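Brefeldin A esterase (Bacillus subtilis, PDB 1JKM) hydrolyses the ester bond of brefeldin A as a serine hydrolase of the alpha/beta hydrolase family, related to mammalian hormone-sensitive lipase. Local coordinates at residues D176-R179 and E180-G183. Sequence-based numbering, arbitrary orientation.
Sequences DEHR and ESLG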
ATOM      1  N   ASP B 176      -3.049 -38.953  -1.569  1.00 27.83           N
ATOM      2  CA  ASP B 176      -4.290 -39.524  -2.046  1.00 33.49           C
ATOM      3  C   ASP B 176      -4.511 -40.931  -1.472  1.00 36.11           C
ATOM      4  O   ASP B 176      -5.543 -41.205  -0.855  1.00 35.01           O
ATOM      5  CB  ASP B 176      -4.244 -39.615  -3.581  1.00 30.27           C
ATOM      6  CG  ASP B 176      -5.539 -40.231  -4.090  1.00 36.22           C
ATOM      7  OD1 ASP B 176      -6.629 -39.727  -3.743  1.00 34.00           O
ATOM      8  OD2 ASP B 176      -5.456 -41.226  -4.829  1.00 41.16           O
ATOM      9  N   GLU B 177      -3.424 -41.723  -1.451  1.00 38.82           N
ATOM     10  CA  GLU B 177      -3.511 -43.050  -0.845  1.00 43.42           C
ATOM     11  C   GLU B 177      -3.768 -42.960   0.651  1.00 43.32           C
ATOM     12  O   GLU B 177      -4.307 -43.913   1.216  1.00 43.74           O
ATOM     13  CB  GLU B 177      -2.276 -43.911  -1.090  1.00 45.66           C
ATOM     14  CG  GLU B 177      -1.785 -43.986  -2.522  1.00 60.60           C
ATOM     15  CD  GLU B 177      -0.285 -44.252  -2.597  1.00 67.85           C
ATOM     16  OE1 GLU B 177       0.274 -44.782  -1.604  1.00 73.40           O
ATOM     17  OE2 GLU B 177       0.345 -43.940  -3.637  1.00 68.55           O
ATOM     18  N   HIS B 178      -3.345 -41.884   1.320  1.00 41.99           N
ATOM     19  CA  HIS B 178      -3.428 -41.771   2.758  1.00 39.87           C
ATOM     20  C   HIS B 178      -4.502 -40.791   3.215  1.00 37.42           C
ATOM     21  O   HIS B 178      -4.472 -40.325   4.363  1.00 36.82           O
ATOM     22  CB  HIS B 178      -2.046 -41.411   3.352  1.00 40.74           C
ATOM     23  CG  HIS B 178      -1.054 -42.517   3.119  1.00 44.62           C
ATOM     24  ND1 HIS B 178      -0.366 -42.672   1.929  1.00 37.35           N
ATOM     25  CD2 HIS B 178      -0.654 -43.525   3.932  1.00 43.31           C
ATOM     26  CE1 HIS B 178       0.415 -43.734   2.022  1.00 42.10           C
ATOM     27  NE2 HIS B 178       0.260 -44.265   3.216  1.00 40.97           N
ATOM     28  N   ARG B 179      -5.519 -40.556   2.384  1.00 37.33           N
ATOM     29  CA  ARG B 179      -6.675 -39.777   2.859  1.00 36.34           C
ATOM     30  C   ARG B 179      -7.206 -40.223   4.209  1.00 38.18           C
ATOM     31  O   ARG B 179      -7.327 -39.399   5.139  1.00 37.36           O
ATOM     32  CB  ARG B 179      -7.782 -39.708   1.816  1.00 32.45           C
ATOM     33  CG  ARG B 179      -7.442 -38.895   0.570  1.00 34.91           C
ATOM     34  CD  ARG B 179      -8.457 -39.103  -0.538  1.00 25.62           C
ATOM     35  NE  ARG B 179      -8.091 -38.491  -1.800  1.00 33.17           N
ATOM     36  CZ  ARG B 179      -8.646 -37.411  -2.353  1.00 28.86           C
ATOM     37  NH1 ARG B 179      -9.643 -36.816  -1.702  1.00 28.67           N
ATOM     38  NH2 ARG B 179      -8.222 -36.957  -3.529  1.00 30.46           N
ATOM     39  N   GLU B 180      -7.501 -41.516   4.394  1.00 39.38           N
ATOM     40  CA  GLU B 180      -8.021 -41.960   5.686  1.00 41.39           C
ATOM     41  C   GLU B 180      -7.088 -41.705   6.852  1.00 41.24           C
ATOM     42  O   GLU B 180      -7.503 -41.122   7.857  1.00 40.74           O
ATOM     43  CB  GLU B 180      -8.401 -43.445   5.640  1.00 49.42           C
ATOM     44  CG  GLU B 180      -9.894 -43.581   5.340  1.00 63.56           C
ATOM     45  CD  GLU B 180     -10.143 -43.643   3.843  1.00 73.46           C
ATOM     46  OE1 GLU B 180      -9.857 -44.709   3.250  1.00 77.23           O
ATOM     47  OE2 GLU B 180     -10.618 -42.622   3.294  1.00 79.38           O
ATOM     48  N   SER B 181      -5.806 -42.060   6.747  1.00 41.06           N
ATOM     49  CA  SER B 181      -4.930 -41.986   7.918  1.00 41.03           C
ATOM     50  C   SER B 181      -4.600 -40.540   8.241  1.00 41.86           C
ATOM     51  O   SER B 181      -4.348 -40.162   9.386  1.00 43.49           O
ATOM     52  CB  SER B 181      -3.669 -42.821   7.684  1.00 46.53           C
ATOM     53  OG  SER B 181      -2.728 -42.151   6.855  1.00 55.65           O
ATOM     54  N   LEU B 182      -4.547 -39.707   7.199  1.00 41.72           N
ATOM     55  CA  LEU B 182      -4.282 -38.284   7.354  1.00 39.18           C
ATOM     56  C   LEU B 182      -5.499 -37.537   7.839  1.00 39.22           C
ATOM     57  O   LEU B 182      -5.365 -36.472   8.441  1.00 44.10           O
ATOM     58  CB  LEU B 182      -3.752 -37.712   6.042  1.00 39.51           C
ATOM     59  CG  LEU B 182      -2.260 -37.942   5.771  1.00 33.64           C
ATOM     60  CD1 LEU B 182      -1.868 -37.318   4.449  1.00 33.90           C
ATOM     61  CD2 LEU B 182      -1.405 -37.388   6.907  1.00 40.11           C
ATOM     62  N   GLY B 183      -6.683 -38.090   7.645  1.00 38.58           N
ATOM     63  CA  GLY B 183      -7.936 -37.464   8.050  1.00 36.44           C
ATOM     64  C   GLY B 183      -8.313 -36.360   7.058  1.00 35.92           C
ATOM     65  O   GLY B 183      -8.584 -35.253   7.494  1.00 36.06           O
TER
HETATM   66  O   HOH W   1      -7.045 -43.496   2.142  1.00 42.93           O
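His178 O takes the amide of Leu182 in a 2.9 Å hydrogen bond, with Leu182 N lying almost on the line of the carbonyl (C=O...N 170°), the opening helical bond of the short helix 179-182 in this alpha/beta hydrolase fold. His178 leaves helical geometry after helix 163-177 and is at once the N-cap of this short helix, which leads into the central strand 184-192. The side chain of Leu182 leans over the same oxygen, its CB 3.2 Å from His178 O, and packs back against Trp174 and Val175 of the longer helix. The imidazole of His178 stacks on the Trp174 ring and gives ND1 to Trp174 O, which fixes its rotation; Ser181 OG, set between its own backbone N and carbonyl carbon (chi1 78°), meets the ring at its edge, 3.8 Å from His178 CD2. A water bridges the kink between the helices, accepting from Glu180 N at 3.0 Å and lying 2.9 Å from Glu177 O. A salt bridge also ties the turn, in which the extended chain of Arg179 brings NE to 2.7 Å from Asp176 OD1, on the anti side of the carboxylate. Further salt bridges, from Asp176 to Arg211 and from Arg179 to Asp216, tie this pair to the segment between helix 194-208 and strand 217-221 of the same chain. Gly183, with positive phi (77°), is the C-prime residue of a Schellman motif that closes the short helix: the amide of the next residue bonds to Arg179 O, while Gly183 N is shared by two weak bonds, to Glu180 O at 3.1 Å and to Arg179 O at 2.9 Å.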